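PDB 3G64: putative enoyl-CoA hydratase from Streptomyces coelicolor A3, which probably acts on acyl-coenzyme A thioesters as an enoyl-CoA hydratase or a related enzyme of the crotonase family. Local coordinates for residues L19-T24 / R50-E55; L41-Y46 / I84-S89; D97-T102 / G157-A162. All blocks are in the same frame, centred on the assembly; numbering follows the deposited sequence.

Interaction 1 of 3, residues L19-T24 / R50-E55; sequences LRVEIT and RDLLAE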
loop_
_atom_site.group_PDB
_atom_site.type_symbol
_atom_site.label_atom_id
_atom_site.label_comp_id
_atom_site.label_asym_id
_atom_site.label_seq_id
_atom_site.Cartn_x
_atom_site.Cartn_y
_atom_site.Cartn_z
ATOM N N LEU A 19 16.541 14.194 26.469
ATOM C CA LEU A 19 17.201 13.707 25.267
ATOM C C LEU A 19 18.266 14.739 24.939
ATOM O O LEU A 19 18.288 15.825 25.534
ATOM C CB LEU A 19 16.211 13.505 24.104
ATOM C CG LEU A 19 15.033 14.467 23.969
ATOM C CD1 LEU A 19 15.545 15.813 23.516
ATOM C CD2 LEU A 19 13.963 13.981 22.996
ATOM N N ARG A 20 19.153 14.416 24.011
ATOM C CA ARG A 20 20.181 15.385 23.637
ATOM C C ARG A 20 19.821 16.018 22.305
ATOM O O ARG A 20 19.548 15.318 21.327
ATOM C CB ARG A 20 21.570 14.747 23.573
ATOM C CG ARG A 20 22.687 15.750 23.258
ATOM C CD ARG A 20 23.920 15.078 22.648
ATOM N NE ARG A 20 24.342 13.952 23.467
ATOM C CZ ARG A 20 24.897 12.841 22.989
ATOM N NH1 ARG A 20 25.096 12.696 21.675
ATOM N NH2 ARG A 20 25.236 11.867 23.830
ATOM N N VAL A 21 19.802 17.350 22.286
ATOM C CA VAL A 21 19.404 18.098 21.099
ATOM C C VAL A 21 20.534 19.045 20.699
ATOM O O VAL A 21 20.937 19.887 21.488
ATOM C CB VAL A 21 18.153 18.950 21.342
ATOM C CG1 VAL A 21 17.729 19.648 20.040
ATOM C CG2 VAL A 21 17.038 18.100 21.860
ATOM N N GLU A 22 21.022 18.889 19.476
ATOM C CA GLU A 22 22.078 19.737 18.907
ATOM C C GLU A 22 21.614 20.177 17.547
ATOM O O GLU A 22 21.137 19.342 16.767
ATOM C CB GLU A 22 23.364 18.925 18.690
ATOM C CG GLU A 22 23.869 18.199 19.936
ATOM C CD GLU A 22 24.986 17.187 19.643
ATOM O OE1 GLU A 22 24.745 16.153 18.963
ATOM O OE2 GLU A 22 26.114 17.427 20.124
ATOM N N ILE A 23 21.767 21.471 17.257
ATOM C CA ILE A 23 21.435 22.046 15.952
ATOM C C ILE A 23 22.662 22.722 15.337
ATOM O O ILE A 23 23.268 23.600 15.947
ATOM C CB ILE A 23 20.292 23.078 16.046
ATOM C CG1 ILE A 23 19.058 22.459 16.709
ATOM C CG2 ILE A 23 19.888 23.583 14.664
ATOM C CD1 ILE A 23 17.837 23.364 16.629
ATOM N N THR A 24 23.026 22.294 14.133
ATOM C CA THR A 24 24.128 22.898 13.401
ATOM C C THR A 24 23.725 23.178 11.963
ATOM O O THR A 24 23.444 22.246 11.200
ATOM C CB THR A 24 25.365 21.976 13.365
ATOM O OG1 THR A 24 25.839 21.777 14.696
ATOM C CG2 THR A 24 26.468 22.597 12.520
ATOM N N ARG A 50 7.593 15.118 22.197
ATOM C CA ARG A 50 6.356 15.796 21.794
ATOM C C ARG A 50 6.608 17.300 21.723
ATOM O O ARG A 50 6.307 17.960 20.717
ATOM C CB ARG A 50 5.247 15.503 22.828
ATOM C CG ARG A 50 3.952 16.343 22.658
ATOM C CD ARG A 50 3.023 16.263 23.919
ATOM N NE ARG A 50 3.724 16.804 25.086
ATOM C CZ ARG A 50 3.567 16.370 26.334
ATOM N NH1 ARG A 50 2.713 15.378 26.599
ATOM N NH2 ARG A 50 4.283 16.918 27.317
ATOM N N ASP A 51 7.163 17.836 22.806
ATOM C CA ASP A 51 7.294 19.278 22.963
ATOM C C ASP A 51 8.400 19.865 22.100
ATOM O O ASP A 51 8.264 20.992 21.602
ATOM C CB ASP A 51 7.521 19.621 24.422
ATOM C CG ASP A 51 6.315 19.300 25.289
ATOM O OD1 ASP A 51 5.176 19.272 24.751
ATOM O OD2 ASP A 51 6.506 19.079 26.509
ATOM N N LEU A 52 9.489 19.113 21.924
ATOM C CA LEU A 52 10.569 19.544 21.031
ATOM C C LEU A 52 10.063 19.611 19.597
ATOM O O LEU A 52 10.295 20.594 18.919
ATOM C CB LEU A 52 11.797 18.621 21.113
ATOM C CG LEU A 52 12.861 18.860 20.041
ATOM C CD1 LEU A 52 13.541 20.223 20.278
ATOM C CD2 LEU A 52 13.911 17.748 20.007
ATOM N N LEU A 53 9.366 18.572 19.133
ATOM C CA LEU A 53 8.881 18.595 17.758
ATOM C C LEU A 53 7.917 19.759 17.554
ATOM O O LEU A 53 7.962 20.430 16.519
ATOM C CB LEU A 53 8.218 17.283 17.354
ATOM C CG LEU A 53 9.213 16.118 17.216
ATOM C CD1 LEU A 53 8.478 14.808 17.027
ATOM C CD2 LEU A 53 10.219 16.357 16.079
ATOM N N ALA A 54 7.061 20.021 18.539
ATOM C CA ALA A 54 6.103 21.123 18.413
ATOM C C ALA A 54 6.867 22.448 18.320
ATOM O O ALA A 54 6.561 23.321 17.509
ATOM C CB ALA A 54 5.122 21.136 19.608
ATOM N N GLU A 55 7.885 22.587 19.146
ATOM C CA GLU A 55 8.695 23.798 19.125
ATOM C C GLU A 55 9.472 23.992 17.801
ATOM O O GLU A 55 9.432 25.086 17.203
ATOM C CB GLU A 55 9.641 23.833 20.326
ATOM C CG GLU A 55 10.367 25.160 20.412
ATOM C CD GLU A 55 11.480 25.158 21.440
ATOM O OE1 GLU A 55 11.164 24.970 22.642
ATOM O OE2 GLU A 55 12.661 25.354 21.030
#
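Leu52, on helix 43-58, reaches across to Val21 and Leu19 of strand 19-24, where the helix covers one face of the mixed sheet in the crotonase fold. That strand is the outermost of the sheet within the chain and pairs antiparallel with strand 27-32, the two forming a hairpin against which the helix lies.

Leu52 can be followed outward. At CB the hairpin is still distant: Val21 CG2 is still 5.3 Å from Leu52 CB. CG sits anti to the backbone N (chi1 170°), which sends the branch away from the helix and toward the strand. From CG the two methyls part. Leu52 CD2 makes the main contact, 3.7 Å from Val21 CG2, so that the leucine and the valine meet tip to tip. The same CD2 also lies 4.3 Å from Leu19 CD1, and it therefore faces two residues on the same side of the strand. Leu52 CD1 stays beside the valine, at 4.2 Å from Val21 CG1. No hydrogen bond joins the two segments, and the contact rests on branched aliphatic carbon alone.

Val30 of strand 27-32 touches both Leu19 and Leu52, which carries the apolar layer on to the next strand, and Trp16 closes in on Leu52 from a loop. One helical turn on, Glu55 has turned to polar partners, with OE1 bonded to Thr13 N and OE2 bridged to Arg59.

Near the start of 50-55, away from the strand, Arg50 grips Asp51 side-on with two nitrogens. Its NE gives the shorter bond, 2.9 Å to Asp51 OD1, approaching that oxygen from 49° above the carboxylate plane, while NH2 meets OD2 on the syn side.

Interaction 2 of 3, residues L41-Y46 / I84-S89; sequences LTFEAY and IGATLS
Phe43, in the first turn of helix 43-58, points the edge of its ring at Ala86 and Thr87 of helix 80-87. CE2 lies 3.8 Å from Ala86 CB, with the methyl near the plane of the ring, so it meets ring hydrogens and not the pi face. CZ lies 4.1 Å from the same methyl, Ala86 CB, and 4.2 Å from Thr87 CG2, also near the ring plane. With CG anti to the carbonyl carbon (chi1 -67°), the phenyl group extends far enough to bridge backbones whose closest CA atoms, those of Phe43 and Ala86, are 9.8 Å apart.

Ile83 and Met90 also touch the Phe43 side chain. The start of the helix that carries Phe43 is set by Thr42, the N-cap, whose OG1 accepts from Ala45 N at 3.1 Å. On the other segment, Thr87 OG1 donates back to Ile84 O at 2.8 Å, and Leu88 N reaches that carbonyl oxygen from the same face of its plane. The hydroxyl also hydrogen-bonds Tyr259 OH of the second subunit, whose Met254 packs on Thr87 as well.

Thr87 thus divides its work: its methyl goes to the phenylalanine, its oxygen to its own helix and to the neighbouring chain. No hydrogen bond joins 41-46 to 84-89, so the contact should depend mainly on van der Waals fit; the directional bonds lie within each segment and, through Thr87 OG1, at the subunit interface.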
loop_
_atom_site.group_PDB
_atom_site.type_symbol
_atom_site.label_atom_id
_atom_site.label_comp_id
_atom_site.label_asym_id
_atom_site.label_seq_id
_atom_site.Cartn_x
_atom_site.Cartn_y
_atom_site.Cartn_z
ATOM N N LEU A 41 12.803 4.278 26.544
ATOM C CA LEU A 41 12.082 5.521 26.730
ATOM C C LEU A 41 11.325 5.602 28.056
ATOM O O LEU A 41 10.730 4.631 28.522
ATOM C CB LEU A 41 11.096 5.698 25.574
ATOM C CG LEU A 41 11.702 5.749 24.178
ATOM C CD1 LEU A 41 10.595 5.681 23.106
ATOM C CD2 LEU A 41 12.509 7.018 24.061
ATOM N N THR A 42 11.333 6.793 28.640
ATOM C CA THR A 42 10.575 7.070 29.845
ATOM C C THR A 42 9.437 8.048 29.503
ATOM O O THR A 42 9.404 8.608 28.409
ATOM C CB THR A 42 11.454 7.766 30.837
ATOM O OG1 THR A 42 11.912 8.981 30.235
ATOM C CG2 THR A 42 12.699 6.875 31.201
ATOM N N PHE A 43 8.546 8.288 30.460
ATOM C CA PHE A 43 7.488 9.249 30.270
ATOM C C PHE A 43 8.059 10.591 29.861
ATOM O O PHE A 43 7.503 11.259 29.000
ATOM C CB PHE A 43 6.685 9.408 31.572
ATOM C CG PHE A 43 5.902 8.176 31.942
ATOM C CD1 PHE A 43 5.115 7.541 30.999
ATOM C CD2 PHE A 43 5.980 7.641 33.210
ATOM C CE1 PHE A 43 4.396 6.391 31.317
ATOM C CE2 PHE A 43 5.272 6.499 33.546
ATOM C CZ PHE A 43 4.469 5.872 32.594
ATOM N N GLU A 44 9.147 10.999 30.507
ATOM C CA GLU A 44 9.732 12.322 30.268
ATOM C C GLU A 44 10.399 12.425 28.894
ATOM O O GLU A 44 10.459 13.501 28.319
ATOM C CB GLU A 44 10.757 12.675 31.358
ATOM C CG GLU A 44 10.143 12.933 32.717
ATOM C CD GLU A 44 9.806 11.644 33.479
ATOM O OE1 GLU A 44 10.232 10.531 33.065
ATOM O OE2 GLU A 44 9.091 11.756 34.502
ATOM N N ALA A 45 10.913 11.316 28.372
ATOM C CA ALA A 45 11.500 11.344 27.040
ATOM C C ALA A 45 10.402 11.503 25.983
ATOM O O ALA A 45 10.566 12.231 25.010
ATOM C CB ALA A 45 12.315 10.097 26.781
ATOM N N TYR A 46 9.291 10.795 26.160
ATOM C CA TYR A 46 8.149 11.013 25.277
ATOM C C TYR A 46 7.700 12.480 25.343
ATOM O O TYR A 46 7.374 13.076 24.320
ATOM C CB TYR A 46 6.986 10.118 25.679
ATOM C CG TYR A 46 7.085 8.693 25.168
ATOM C CD1 TYR A 46 7.067 8.414 23.797
ATOM C CD2 TYR A 46 7.142 7.630 26.053
ATOM C CE1 TYR A 46 7.129 7.098 23.333
ATOM C CE2 TYR A 46 7.194 6.328 25.603
ATOM C CZ TYR A 46 7.191 6.071 24.245
ATOM O OH TYR A 46 7.244 4.763 23.836
ATOM N N ILE A 84 5.941 0.337 31.889
ATOM C CA ILE A 84 4.971 -0.732 32.101
ATOM C C ILE A 84 4.591 -0.913 33.567
ATOM O O ILE A 84 3.409 -0.917 33.913
ATOM C CB ILE A 84 5.444 -2.065 31.470
ATOM C CG1 ILE A 84 5.479 -1.913 29.943
ATOM C CG2 ILE A 84 4.550 -3.219 31.926
ATOM C CD1 ILE A 84 5.908 -3.166 29.176
ATOM N N GLY A 85 5.585 -1.065 34.436
ATOM C CA GLY A 85 5.306 -1.180 35.850
ATOM C C GLY A 85 4.503 0.008 36.361
ATOM O O GLY A 85 3.561 -0.151 37.133
ATOM N N ALA A 86 4.863 1.215 35.937
ATOM C CA ALA A 86 4.117 2.384 36.388
ATOM C C ALA A 86 2.658 2.406 35.861
ATOM O O ALA A 86 1.739 2.790 36.587
ATOM C CB ALA A 86 4.843 3.660 35.976
ATOM N N THR A 87 2.435 1.991 34.615
ATOM C CA THR A 87 1.065 2.027 34.074
ATOM C C THR A 87 0.130 1.067 34.803
ATOM O O THR A 87 -1.104 1.256 34.802
ATOM C CB THR A 87 0.997 1.702 32.563
ATOM O OG1 THR A 87 1.495 0.376 32.315
ATOM C CG2 THR A 87 1.772 2.722 31.739
ATOM N N LEU A 88 0.691 0.038 35.433
ATOM C CA LEU A 88 -0.152 -0.906 36.175
ATOM C C LEU A 88 -0.858 -0.279 37.374
ATOM O O LEU A 88 -1.785 -0.866 37.934
ATOM C CB LEU A 88 0.651 -2.142 36.611
ATOM C CG LEU A 88 0.926 -3.026 35.377
ATOM C CD1 LEU A 88 1.910 -4.094 35.708
ATOM C CD2 LEU A 88 -0.409 -3.627 34.907
ATOM N N SER A 89 -0.448 0.908 37.805
ATOM C CA SER A 89 -1.251 1.514 38.868
ATOM C C SER A 89 -1.818 2.898 38.485
ATOM O O SER A 89 -2.108 3.720 39.346
ATOM C CB SER A 89 -0.497 1.539 40.202
ATOM O OG SER A 89 0.644 2.362 40.133
#

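Interaction 3 of 3, residues D97-T102 / G157-A162; sequences DFNRMT and GGDMGA
A water between buried side chains is held by three oxygens and spans the two segments. It donates to Asn99 OD1 and to Asp159 OD1, each at 2.9 Å, and lies 2.7 Å from Thr102 OG1. The two acceptors are themselves 4.3 Å apart, so the water does the joining: no direct hydrogen bond crosses from helix 92-111 to the loop 157-162. Asn99 is oriented by its other end, where ND2 bonds Leu95 O one turn back and leaves OD1 turned to the water. Asp159 OD1 has a second partner in Gln250 NE2 of the second subunit, which also packs on Asn99.

Beside the water site, Thr102 and selenomethionine Met160 cross at about a right angle. Thr102 OG1 touches Met160 CB at 3.7 Å, and further along the chain SE lies 4.1 Å from Thr102 CB. A bend at chi3 (-75°) then brings CE to 3.9 Å from Thr102 O, so the methyl turns back toward the threonine's carbonyl. The CA atoms of the pair come within 5.6 Å, a close approach of backbones.

The loop owes its shape to a type I' turn from Asp159 to Ala162, closed by Ala162 N to Asp159 O at 3.0 Å. Met160 and Gly161 hold its two central positions at positive phi; Gly161, where a CB would be jammed against the preceding carbonyl oxygen, is also the N-cap of helix 162-170. Its N bonds Asp246 OD2 of the second subunit.

In this crotonase-fold subunit the loop that leads into helix 162-170 is thus held between helix 92-111 and the neighbouring subunit of the trimer. Several helices enclose the contact: Tyr46 of helix 43-58 touches both Thr102 and Met160, Ala127 and Val130 of helix 127-134 pack on Met160, and the second subunit borders the water side.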
loop_
_atom_site.group_PDB
_atom_site.type_symbol
_atom_site.label_atom_id
_atom_site.label_comp_id
_atom_site.label_asym_id
_atom_site.label_seq_id
_atom_site.Cartn_x
_atom_site.Cartn_y
_atom_site.Cartn_z
ATOM N N ASP A 97 -4.257 9.125 28.494
ATOM C CA ASP A 97 -3.341 10.242 28.219
ATOM C C ASP A 97 -1.969 9.717 27.744
ATOM O O ASP A 97 -1.331 10.310 26.865
ATOM C CB ASP A 97 -3.093 11.064 29.506
ATOM C CG ASP A 97 -4.254 12.006 29.860
ATOM O OD1 ASP A 97 -5.076 12.307 28.980
ATOM O OD2 ASP A 97 -4.330 12.452 31.030
ATOM N N PHE A 98 -1.479 8.642 28.366
ATOM C CA PHE A 98 -0.147 8.115 27.992
ATOM C C PHE A 98 -0.205 7.595 26.538
ATOM O O PHE A 98 0.624 7.927 25.697
ATOM C CB PHE A 98 0.346 7.001 28.951
ATOM C CG PHE A 98 1.509 6.238 28.394
ATOM C CD1 PHE A 98 2.757 6.862 28.267
ATOM C CD2 PHE A 98 1.350 4.958 27.889
ATOM C CE1 PHE A 98 3.853 6.200 27.665
ATOM C CE2 PHE A 98 2.465 4.265 27.293
ATOM C CZ PHE A 98 3.703 4.904 27.177
ATOM N N ASN A 99 -1.207 6.786 26.229
ATOM C CA ASN A 99 -1.285 6.245 24.886
ATOM C C ASN A 99 -1.593 7.271 23.822
ATOM O O ASN A 99 -1.164 7.131 22.667
ATOM C CB ASN A 99 -2.223 5.056 24.831
ATOM C CG ASN A 99 -1.681 3.889 25.637
ATOM O OD1 ASN A 99 -0.700 3.243 25.223
ATOM N ND2 ASN A 99 -2.273 3.637 26.801
ATOM N N ARG A 100 -2.300 8.320 24.207
ATOM C CA ARG A 100 -2.523 9.405 23.263
ATOM C C ARG A 100 -1.217 10.151 23.021
ATOM O O ARG A 100 -0.947 10.592 21.913
ATOM C CB ARG A 100 -3.585 10.380 23.781
ATOM C CG ARG A 100 -3.809 11.565 22.843
ATOM C CD ARG A 100 -5.034 12.378 23.265
ATOM N NE ARG A 100 -6.302 11.795 22.808
ATOM C CZ ARG A 100 -7.337 11.545 23.609
ATOM N NH1 ARG A 100 -7.221 11.823 24.904
ATOM N NH2 ARG A 100 -8.490 11.036 23.119
HETATM N N MSE A 101 -0.428 10.327 24.072
HETATM C CA MSE A 101 0.814 11.066 23.934
HETATM C C MSE A 101 1.770 10.330 22.982
HETATM O O MSE A 101 2.436 10.953 22.162
HETATM C CB MSE A 101 1.492 11.261 25.291
HETATM C CG MSE A 101 2.977 11.649 25.140
HETATM SE SE MSE A 101 3.858 12.138 26.830
HETATM C CE MSE A 101 4.005 10.340 27.645
ATOM N N THR A 102 1.852 9.005 23.081
ATOM C CA THR A 102 2.803 8.309 22.204
ATOM C C THR A 102 2.358 8.381 20.744
ATOM O O THR A 102 3.167 8.656 19.843
ATOM C CB THR A 102 2.953 6.833 22.594
ATOM O OG1 THR A 102 1.661 6.207 22.560
ATOM C CG2 THR A 102 3.551 6.711 23.971
ATOM N N GLY A 157 -0.655 -4.840 18.412
ATOM C CA GLY A 157 0.336 -4.246 17.502
ATOM C C GLY A 157 -0.113 -2.895 16.949
ATOM O O GLY A 157 0.652 -2.189 16.306
ATOM N N GLY A 158 -1.355 -2.505 17.201
ATOM C CA GLY A 158 -1.776 -1.165 16.805
ATOM C C GLY A 158 -1.320 -0.173 17.840
ATOM O O GLY A 158 -2.136 0.407 18.557
ATOM N N ASP A 159 -0.020 -0.034 18.017
ATOM C CA ASP A 159 0.456 0.835 19.094
ATOM C C ASP A 159 1.036 2.068 18.427
ATOM O O ASP A 159 1.855 1.941 17.506
ATOM C CB ASP A 159 1.567 0.141 19.918
ATOM C CG ASP A 159 2.008 0.961 21.141
ATOM O OD1 ASP A 159 1.309 0.943 22.157
ATOM O OD2 ASP A 159 3.073 1.615 21.103
HETATM N N MSE A 160 0.602 3.236 18.887
HETATM C CA MSE A 160 1.094 4.531 18.426
HETATM C C MSE A 160 1.220 4.658 16.895
HETATM O O MSE A 160 2.154 5.278 16.367
HETATM C CB MSE A 160 2.401 4.887 19.173
HETATM C CG MSE A 160 3.567 3.932 18.946
HETATM SE SE MSE A 160 4.981 4.149 20.324
HETATM C CE MSE A 160 5.796 5.823 19.712
ATOM N N GLY A 161 0.249 4.100 16.177
ATOM C CA GLY A 161 0.210 4.260 14.729
ATOM C C GLY A 161 0.822 3.139 13.902
ATOM O O GLY A 161 0.784 3.192 12.683
ATOM N N ALA A 162 1.385 2.126 14.548
ATOM C CA ALA A 162 2.095 1.075 13.817
ATOM C C ALA A 162 1.186 0.316 12.850
ATOM O O ALA A 162 1.609 -0.065 11.788
ATOM C CB ALA A 162 2.745 0.088 14.800
HETATM O O HOH W 1 1.077 3.651 23.016
#

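Interactions 1 and 2 share helix 43-58: its first turn meets helix 80-87, and residues 50-55, about two turns further on, face strand 19-24, with the contact centres about 20 Å apart. Along the chain these two interleave, their segments alternating, while interaction 3 follows both in series. Its centre is about 13 Å from that of interaction 2 and about 20 Å from that of interaction 1. Helix 92-111 is the junction: Phe98 meets Phe43 ring to ring, Met101 packs on Tyr46 and Arg50. Layers thus run from the hairpin through helix 43-58 to helix 92-111 and the loop 157-162, and interactions 2 and 3 both touch the second subunit of the trimer.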